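Two-component system sensor histidine kinase (Bacteroides thetaiotaomicron, PDB 3OTT) probably senses saccharides through its extracellular beta-propeller and beta-sandwich region and relays the signal to its own histidine kinase and DNA-binding parts. Local coordinates at residues Leu34-Ile37 with Gly42-Ser45; His265-Ser270 with Thr277-Trp282; Phe285-Gln288 with Ile292-Gly295. All blocks are in the same frame, centred on the assembly; numbering follows the deposited sequence.

How the interactions relate
All three contacts belong to one seven-bladed beta-propeller. Interactions 1 and 3 are buried hairpin contacts in neighbouring blades: interaction 1 chiefly apolar beside its backbone bonds, interaction 3 adding a carboxylate-indole bond beside a bound tantalum bromide cluster. They meet directly, with I35 CG1 3.8 Å from W293 CZ2, so the middle hairpin of the first blade packs against the inner hairpin of the last, where the ring closes. Interaction 2 lies at the surface and relies on a side-chain amide rather than on strand pairing. It precedes interaction 3 along strand 281-286, the innermost strand of the last blade, and touches it where W282 CB lies 3.6 Å from G295 O.

Interaction 1: Leu34-Ile37 with Gly42-Ser45; sequences LIWI and GLFS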
loop_
_atom_site.group_PDB
_atom_site.type_symbol
_atom_site.label_atom_id
_atom_site.label_comp_id
_atom_site.label_asym_id
_atom_site.label_seq_id
_atom_site.Cartn_x
_atom_site.Cartn_y
_atom_site.Cartn_z
ATOM N N LEU B 34 -4.876 -22.622 3.265
ATOM C CA LEU B 34 -4.911 -24.075 2.950
ATOM C C LEU B 34 -4.322 -24.409 1.570
ATOM O O LEU B 34 -4.646 -23.770 0.560
ATOM C CB LEU B 34 -6.355 -24.608 2.984
ATOM C CG LEU B 34 -6.742 -25.991 3.614
ATOM C CD1 LEU B 34 -8.251 -26.410 3.350
ATOM C CD2 LEU B 34 -5.998 -27.084 3.095
ATOM N N ILE B 35 -3.502 -25.446 1.499
ATOM C CA ILE B 35 -2.978 -25.903 0.216
ATOM C C ILE B 35 -3.904 -26.874 -0.514
ATOM O O ILE B 35 -4.371 -27.858 0.070
ATOM C CB ILE B 35 -1.645 -26.573 0.458
ATOM C CG1 ILE B 35 -0.674 -25.530 1.035
ATOM C CG2 ILE B 35 -1.155 -27.201 -0.807
ATOM C CD1 ILE B 35 -0.155 -24.586 0.001
ATOM N N TRP B 36 -4.132 -26.603 -1.785
ATOM C CA TRP B 36 -4.902 -27.429 -2.690
ATOM C C TRP B 36 -3.979 -27.969 -3.774
ATOM O O TRP B 36 -3.078 -27.253 -4.240
ATOM C CB TRP B 36 -6.020 -26.595 -3.347
ATOM C CG TRP B 36 -6.980 -26.029 -2.318
ATOM C CD1 TRP B 36 -6.839 -24.835 -1.618
ATOM C CD2 TRP B 36 -8.201 -26.597 -1.874
ATOM N NE1 TRP B 36 -7.882 -24.653 -0.778
ATOM C CE2 TRP B 36 -8.749 -25.714 -0.919
ATOM C CE3 TRP B 36 -8.913 -27.754 -2.205
ATOM C CZ2 TRP B 36 -9.948 -25.978 -0.264
ATOM C CZ3 TRP B 36 -10.114 -28.014 -1.558
ATOM C CH2 TRP B 36 -10.605 -27.137 -0.583
ATOM N N ILE B 37 -4.254 -29.203 -4.232
ATOM C CA ILE B 37 -3.366 -29.986 -5.083
ATOM C C ILE B 37 -4.155 -30.535 -6.279
ATOM O O ILE B 37 -5.125 -31.250 -6.097
ATOM C CB ILE B 37 -2.744 -31.197 -4.234
ATOM C CG1 ILE B 37 -2.071 -30.701 -2.950
ATOM C CG2 ILE B 37 -1.809 -32.101 -5.049
ATOM C CD1 ILE B 37 -1.845 -31.838 -1.826
ATOM N N GLY B 42 -7.747 -35.892 -9.823
ATOM C CA GLY B 42 -8.673 -34.863 -9.393
ATOM C C GLY B 42 -8.084 -34.039 -8.295
ATOM O O GLY B 42 -6.878 -34.100 -8.028
ATOM N N LEU B 43 -8.936 -33.304 -7.613
ATOM C CA LEU B 43 -8.483 -32.253 -6.727
ATOM C C LEU B 43 -8.314 -32.795 -5.300
ATOM O O LEU B 43 -9.182 -33.523 -4.847
ATOM C CB LEU B 43 -9.523 -31.120 -6.768
ATOM C CG LEU B 43 -9.403 -30.036 -5.669
ATOM C CD1 LEU B 43 -8.182 -29.155 -5.984
ATOM C CD2 LEU B 43 -10.668 -29.183 -5.487
ATOM N N PHE B 44 -7.210 -32.454 -4.612
ATOM C CA PHE B 44 -6.973 -32.777 -3.189
ATOM C C PHE B 44 -6.689 -31.489 -2.377
ATOM O O PHE B 44 -6.377 -30.416 -2.972
ATOM C CB PHE B 44 -5.737 -33.690 -2.970
ATOM C CG PHE B 44 -5.940 -35.157 -3.350
ATOM C CD1 PHE B 44 -5.855 -35.553 -4.677
ATOM C CD2 PHE B 44 -6.127 -36.130 -2.364
ATOM C CE1 PHE B 44 -6.001 -36.863 -5.035
ATOM C CE2 PHE B 44 -6.281 -37.488 -2.701
ATOM C CZ PHE B 44 -6.211 -37.842 -4.053
ATOM N N SER B 45 -6.728 -31.627 -1.032
ATOM C CA SER B 45 -6.230 -30.615 -0.137
ATOM C C SER B 45 -5.304 -31.255 0.859
ATOM O O SER B 45 -5.376 -32.449 1.111
ATOM C CB SER B 45 -7.389 -29.932 0.591
ATOM O OG SER B 45 -8.183 -30.883 1.371
#
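I37 and F44 form an antiparallel hydrogen-bonded pair in the hairpin of strands 35-39 and 42-46, whose axes here run at 155°, and W36 and S45 form the adjoining non-hydrogen-bonded pair. Two backbone bonds close the first pair, I37 N to F44 O at 2.8 Å and F44 N to I37 O, also 2.8 Å.

The tryptophan supplies a broad flat surface. S45 CB lies over one face of its six-membered ring, 4.1 Å from the centroid and 21° off the ring normal. The small serine can come this close, and its OG, held between the backbone N and the carbonyl carbon (chi1 59°), is hydrogen-bonded to H54 NE2. L43 reaches the same indole obliquely, its CD2 4.0 Å from W36 CE3. Farther along, L34 CD2 lies 4.0 Å from S45 CB. On the other face of the sheet I37 and F44 touch through their beta carbons, CB to CB 4.1 Å, while the phenyl ring of F44 leads off to meet F55.

These strands are the two central ones of the first four-stranded propeller blade. Leucine, isoleucine and the aromatics suit both buried faces, and the two polar side-chain atoms have partners, W36 NE1 binding D30 OD2. The chemistry thus implies a core in which apolar contacts dominate and the indole N-H and the serine hydroxyl are both hydrogen-bonded.

Interaction 2: His265-Ser270 with Thr277-Trp282; sequences HIIHDS and TNNIIW
H268 and N279 meet backbone to side chain: the asparagine amide reaches across so that its OD1 accepts the H268 N-H, at 2.7 Å between H268 N and N279 OD1 and nearly straight at 170°. The donor is tilted a little from the plane of the amide carbonyl. N279 has CG beside its own backbone N, opposite the carbonyl carbon (chi1 -81°), and this swings the amide toward the 265-270 segment. There OD1 also touches carbon, lying 3.3 Å from H268 CB and 3.4 Å from I267 CB. The side chains of I267 and N279 pass each other at a slant, the isoleucine leading off from the contact.

The imidazole goes a different way. With CG turned opposite the backbone N (chi1 173°), the H268 ring reaches toward the start of the other segment and sits obliquely beside T277, where CE1 is 3.3 Å from T277 O. ND1 is also near that oxygen, but at an angle too poor for a bond; its hydrogen bond is to L276 O. Histidine suits the place because its ring nitrogen ND1 can bond to a backbone carbonyl, that of L276, while CE1 lies against the next one.

Next in the chain, N278 shapes its own turn: its OD1 accepts from I280 N at 3.0 Å, an Asx turn just before strand 281-286. T277 OG1 is held by Y16 OH. The arrangement is that of a blade-to-blade connection in a beta-propeller, where the chain leaves the outermost strand of one blade, 264-266, and enters the innermost strand of the next.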
loop_
_atom_site.group_PDB
_atom_site.type_symbol
_atom_site.label_atom_id
_atom_site.label_comp_id
_atom_site.label_asym_id
_atom_site.label_seq_id
_atom_site.Cartn_x
_atom_site.Cartn_y
_atom_site.Cartn_z
ATOM N N HIS B 265 22.122 -28.881 -8.488
ATOM C CA HIS B 265 21.249 -29.798 -9.187
ATOM C C HIS B 265 20.816 -30.913 -8.213
ATOM O O HIS B 265 21.655 -31.664 -7.673
ATOM C CB HIS B 265 21.996 -30.377 -10.360
ATOM C CG HIS B 265 21.245 -31.415 -11.124
ATOM N ND1 HIS B 265 21.867 -32.510 -11.669
ATOM C CD2 HIS B 265 19.944 -31.510 -11.480
ATOM C CE1 HIS B 265 20.980 -33.246 -12.319
ATOM N NE2 HIS B 265 19.809 -32.650 -12.237
ATOM N N ILE B 266 19.500 -31.018 -8.047
ATOM C CA ILE B 266 18.906 -31.903 -7.077
ATOM C C ILE B 266 18.099 -33.031 -7.713
ATOM O O ILE B 266 17.191 -32.737 -8.475
ATOM C CB ILE B 266 18.095 -31.096 -6.049
ATOM C CG1 ILE B 266 19.070 -30.127 -5.364
ATOM C CG2 ILE B 266 17.464 -32.042 -5.061
ATOM C CD1 ILE B 266 18.794 -28.785 -5.670
ATOM N N ILE B 267 18.463 -34.287 -7.414
ATOM C CA ILE B 267 17.793 -35.451 -7.973
ATOM C C ILE B 267 17.417 -36.454 -6.899
ATOM O O ILE B 267 17.901 -36.359 -5.771
ATOM C CB ILE B 267 18.614 -36.252 -9.021
ATOM C CG1 ILE B 267 19.862 -36.874 -8.387
ATOM C CG2 ILE B 267 18.878 -35.406 -10.275
ATOM C CD1 ILE B 267 20.692 -37.790 -9.342
ATOM N N HIS B 268 16.542 -37.394 -7.281
ATOM C CA HIS B 268 16.047 -38.438 -6.438
ATOM C C HIS B 268 17.182 -39.410 -6.055
ATOM O O HIS B 268 18.123 -39.643 -6.812
ATOM C CB HIS B 268 14.938 -39.132 -7.202
ATOM C CG HIS B 268 14.404 -40.361 -6.544
ATOM N ND1 HIS B 268 13.586 -40.321 -5.426
ATOM C CD2 HIS B 268 14.552 -41.671 -6.863
ATOM C CE1 HIS B 268 13.264 -41.559 -5.073
ATOM N NE2 HIS B 268 13.843 -42.392 -5.923
ATOM N N ASP B 269 17.096 -39.936 -4.850
ATOM C CA ASP B 269 18.026 -40.959 -4.414
ATOM C C ASP B 269 17.250 -42.141 -3.792
ATOM O O ASP B 269 16.667 -42.011 -2.707
ATOM C CB ASP B 269 19.034 -40.333 -3.452
ATOM C CG ASP B 269 20.012 -41.339 -2.852
ATOM O OD1 ASP B 269 19.945 -42.580 -3.119
ATOM O OD2 ASP B 269 20.897 -40.842 -2.117
ATOM N N SER B 270 17.240 -43.283 -4.483
ATOM C CA SER B 270 16.381 -44.415 -4.059
ATOM C C SER B 270 16.758 -44.897 -2.679
ATOM O O SER B 270 15.947 -45.472 -1.986
ATOM C CB SER B 270 16.406 -45.596 -5.040
ATOM O OG SER B 270 17.731 -46.057 -5.276
ATOM N N THR B 277 11.416 -36.692 -4.236
ATOM C CA THR B 277 10.582 -37.907 -4.392
ATOM C C THR B 277 10.637 -38.483 -5.816
ATOM O O THR B 277 10.681 -39.696 -6.003
ATOM C CB THR B 277 9.092 -37.621 -3.998
ATOM O OG1 THR B 277 8.392 -38.850 -3.913
ATOM C CG2 THR B 277 8.366 -36.727 -5.011
ATOM N N ASN B 278 10.650 -37.609 -6.826
ATOM C CA ASN B 278 10.764 -38.082 -8.206
ATOM C C ASN B 278 11.430 -36.972 -9.036
ATOM O O ASN B 278 11.319 -35.795 -8.683
ATOM C CB ASN B 278 9.347 -38.413 -8.719
ATOM C CG ASN B 278 9.323 -38.870 -10.160
ATOM O OD1 ASN B 278 9.022 -38.084 -11.056
ATOM N ND2 ASN B 278 9.555 -40.156 -10.386
ATOM N N ASN B 279 12.037 -37.347 -10.159
ATOM C CA ASN B 279 12.922 -36.465 -10.961
ATOM C C ASN B 279 12.113 -35.636 -11.951
ATOM O O ASN B 279 12.640 -34.662 -12.529
ATOM C CB ASN B 279 13.999 -37.285 -11.729
ATOM C CG ASN B 279 15.196 -37.677 -10.849
ATOM O OD1 ASN B 279 15.424 -37.103 -9.776
ATOM N ND2 ASN B 279 15.949 -38.680 -11.283
ATOM N N ILE B 280 10.865 -36.036 -12.212
ATOM C CA ILE B 280 10.101 -35.284 -13.143
ATOM C C ILE B 280 9.271 -34.251 -12.431
ATOM O O ILE B 280 8.267 -34.608 -11.792
ATOM C CB ILE B 280 9.221 -36.124 -14.076
ATOM C CG1 ILE B 280 10.085 -37.004 -15.005
ATOM C CG2 ILE B 280 8.352 -35.165 -14.937
ATOM C CD1 ILE B 280 9.448 -38.362 -15.411
ATOM N N ILE B 281 9.627 -32.966 -12.587
ATOM C CA ILE B 281 8.957 -31.905 -11.817
ATOM C C ILE B 281 7.972 -31.064 -12.646
ATOM O O ILE B 281 8.388 -30.123 -13.344
ATOM C CB ILE B 281 9.999 -30.994 -11.119
ATOM C CG1 ILE B 281 10.841 -31.805 -10.124
ATOM C CG2 ILE B 281 9.321 -29.871 -10.324
ATOM C CD1 ILE B 281 12.198 -31.174 -9.811
ATOM N N TRP B 282 6.680 -31.382 -12.537
ATOM C CA TRP B 282 5.578 -30.725 -13.282
ATOM C C TRP B 282 5.266 -29.317 -12.847
ATOM O O TRP B 282 4.865 -28.540 -13.677
ATOM C CB TRP B 282 4.258 -31.519 -13.236
ATOM C CG TRP B 282 4.373 -32.888 -13.856
ATOM C CD1 TRP B 282 4.381 -34.104 -13.192
ATOM C CD2 TRP B 282 4.603 -33.187 -15.234
ATOM N NE1 TRP B 282 4.537 -35.112 -14.088
ATOM C CE2 TRP B 282 4.679 -34.582 -15.345
ATOM C CE3 TRP B 282 4.716 -32.399 -16.398
ATOM C CZ2 TRP B 282 4.861 -35.234 -16.567
ATOM C CZ3 TRP B 282 4.917 -33.065 -17.647
ATOM C CH2 TRP B 282 4.979 -34.463 -17.703
#

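Interaction 3: Phe285-Gln288 with Ile292-Gly295; sequences FADQ and IWLG. With TBR (hexatantalum dodecabromide), chain D.
D287 OD2 is gripped by two nitrogens, W293 NE1 at 2.9 Å across the contact and N291 ND2 from the turn, within the beta hairpin of the last propeller blade. The indole N-H points at OD2 almost in its own ring plane, yet reaches the oxygen from above the carboxylate plane, and the two planes stand 62° apart. D287 places CG between its backbone N and carbonyl carbon (chi1 63°), which keeps the carboxylate close to its own main chain. Its OD1 takes a bond from E289 N, so both oxygens help fix the turn. Aspartate suits this place because a short side chain with two acceptors can serve the turn and the indole together.

Along the strands, F285 and W293 form an antiparallel hydrogen-bonded pair: W293 N to F285 O is 2.8 Å, and F285 N to W293 O is 2.9 Å. Their side chains lie side by side and point the same way, with ring planes at 45° and F285 CD2 3.7 Å from W293 CD1. F27 of the first blade touches both side chains, bringing the two blades together here. On the opposite face of the sheet the small A286 pairs with I292, whose CD1 lies 3.9 Å from A286 CB.

One residue on from D287 in the chain, the exposed Q288 forms part of the pocket of the hexatantalum dodecabromide cluster. Its long side chain, bent at its second torsion, rests against the bromines: Q288 CB lies 3.6 Å from BRC and OE1 3.6 Å from BR4.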
loop_
_atom_site.group_PDB
_atom_site.type_symbol
_atom_site.label_atom_id
_atom_site.label_comp_id
_atom_site.label_asym_id
_atom_site.label_seq_id
_atom_site.Cartn_x
_atom_site.Cartn_y
_atom_site.Cartn_z
ATOM N N PHE B 285 5.759 -24.474 -6.630
ATOM C CA PHE B 285 4.973 -23.409 -6.106
ATOM C C PHE B 285 5.581 -22.949 -4.827
ATOM O O PHE B 285 5.857 -23.770 -3.938
ATOM C CB PHE B 285 3.581 -23.966 -5.835
ATOM C CG PHE B 285 2.706 -23.061 -5.070
ATOM C CD1 PHE B 285 2.216 -21.889 -5.661
ATOM C CD2 PHE B 285 2.313 -23.390 -3.759
ATOM C CE1 PHE B 285 1.352 -21.029 -4.967
ATOM C CE2 PHE B 285 1.406 -22.561 -3.052
ATOM C CZ PHE B 285 0.934 -21.366 -3.659
ATOM N N ALA B 286 5.748 -21.639 -4.705
ATOM C CA ALA B 286 6.241 -21.025 -3.480
ATOM C C ALA B 286 5.049 -20.497 -2.690
ATOM O O ALA B 286 4.298 -19.696 -3.234
ATOM C CB ALA B 286 7.287 -19.845 -3.820
ATOM N N ASP B 287 4.847 -20.934 -1.443
ATOM C CA ASP B 287 3.620 -20.571 -0.749
ATOM C C ASP B 287 3.864 -19.263 -0.035
ATOM O O ASP B 287 4.976 -18.759 -0.060
ATOM C CB ASP B 287 3.119 -21.672 0.226
ATOM C CG ASP B 287 4.081 -21.966 1.386
ATOM O OD1 ASP B 287 5.002 -21.144 1.648
ATOM O OD2 ASP B 287 3.909 -23.033 2.071
ATOM N N GLN B 288 2.837 -18.743 0.625
ATOM C CA GLN B 288 2.915 -17.469 1.370
ATOM C C GLN B 288 4.001 -17.426 2.453
ATOM O O GLN B 288 4.387 -16.363 2.906
ATOM C CB GLN B 288 1.541 -17.130 1.978
ATOM C CG GLN B 288 0.546 -16.591 0.936
ATOM C CD GLN B 288 1.037 -15.266 0.288
ATOM O OE1 GLN B 288 1.757 -14.467 0.916
ATOM N NE2 GLN B 288 0.648 -15.042 -0.963
ATOM N N ILE B 292 8.656 -24.195 -0.528
ATOM C CA ILE B 292 8.617 -24.618 -1.934
ATOM C C ILE B 292 7.951 -25.990 -2.034
ATOM O O ILE B 292 8.441 -26.959 -1.465
ATOM C CB ILE B 292 10.042 -24.826 -2.399
ATOM C CG1 ILE B 292 10.850 -23.519 -2.256
ATOM C CG2 ILE B 292 10.105 -25.392 -3.792
ATOM C CD1 ILE B 292 10.170 -22.257 -2.858
ATOM N N TRP B 293 6.897 -26.070 -2.831
ATOM C CA TRP B 293 6.141 -27.269 -3.066
ATOM C C TRP B 293 6.553 -27.753 -4.453
ATOM O O TRP B 293 6.454 -26.995 -5.406
ATOM C CB TRP B 293 4.593 -26.946 -3.036
ATOM C CG TRP B 293 4.160 -26.444 -1.675
ATOM C CD1 TRP B 293 4.323 -25.188 -1.155
ATOM C CD2 TRP B 293 3.603 -27.247 -0.618
ATOM N NE1 TRP B 293 3.882 -25.148 0.141
ATOM C CE2 TRP B 293 3.436 -26.404 0.497
ATOM C CE3 TRP B 293 3.211 -28.590 -0.528
ATOM C CZ2 TRP B 293 2.845 -26.853 1.689
ATOM C CZ3 TRP B 293 2.667 -29.061 0.663
ATOM C CH2 TRP B 293 2.467 -28.191 1.752
ATOM N N LEU B 294 6.976 -29.005 -4.569
ATOM C CA LEU B 294 7.332 -29.608 -5.883
ATOM C C LEU B 294 6.393 -30.750 -6.163
ATOM O O LEU B 294 6.312 -31.721 -5.389
ATOM C CB LEU B 294 8.780 -30.156 -5.913
ATOM C CG LEU B 294 9.800 -29.219 -5.267
ATOM C CD1 LEU B 294 11.060 -29.998 -4.830
ATOM C CD2 LEU B 294 10.163 -28.154 -6.327
ATOM N N GLY B 295 5.704 -30.632 -7.296
ATOM C CA GLY B 295 4.769 -31.646 -7.758
ATOM C C GLY B 295 5.395 -32.420 -8.900
ATOM O O GLY B 295 5.797 -31.826 -9.970
HETATM TA TA1 TBR D . 0.386 -14.380 6.212
HETATM TA TA2 TBR D . -0.274 -16.986 6.754
HETATM TA TA3 TBR D . -0.180 -15.080 8.878
HETATM TA TA4 TBR D . -2.633 -16.172 7.993
HETATM TA TA5 TBR D . -1.955 -13.519 7.421
HETATM TA TA6 TBR D . -1.975 -15.390 5.362
HETATM BR BR1 TBR D . 2.035 -16.304 5.628
HETATM BR BR2 TBR D . 1.993 -13.731 8.156
HETATM BR BR3 TBR D . -0.241 -11.885 6.327
HETATM BR BR4 TBR D . -0.408 -14.049 3.772
HETATM BR BR5 TBR D . 1.142 -17.343 8.895
HETATM BR BR6 TBR D . -1.063 -12.820 9.795
HETATM BR BR7 TBR D . -4.206 -14.158 8.560
HETATM BR BR8 TBR D . -4.229 -16.564 5.988
HETATM BR BR9 TBR D . -1.950 -18.680 7.822
HETATM BR BRA TBR D . -1.915 -16.161 10.520
HETATM BR BRB TBR D . -3.398 -13.212 5.279
HETATM BR BRC TBR D . -1.098 -17.660 4.419
#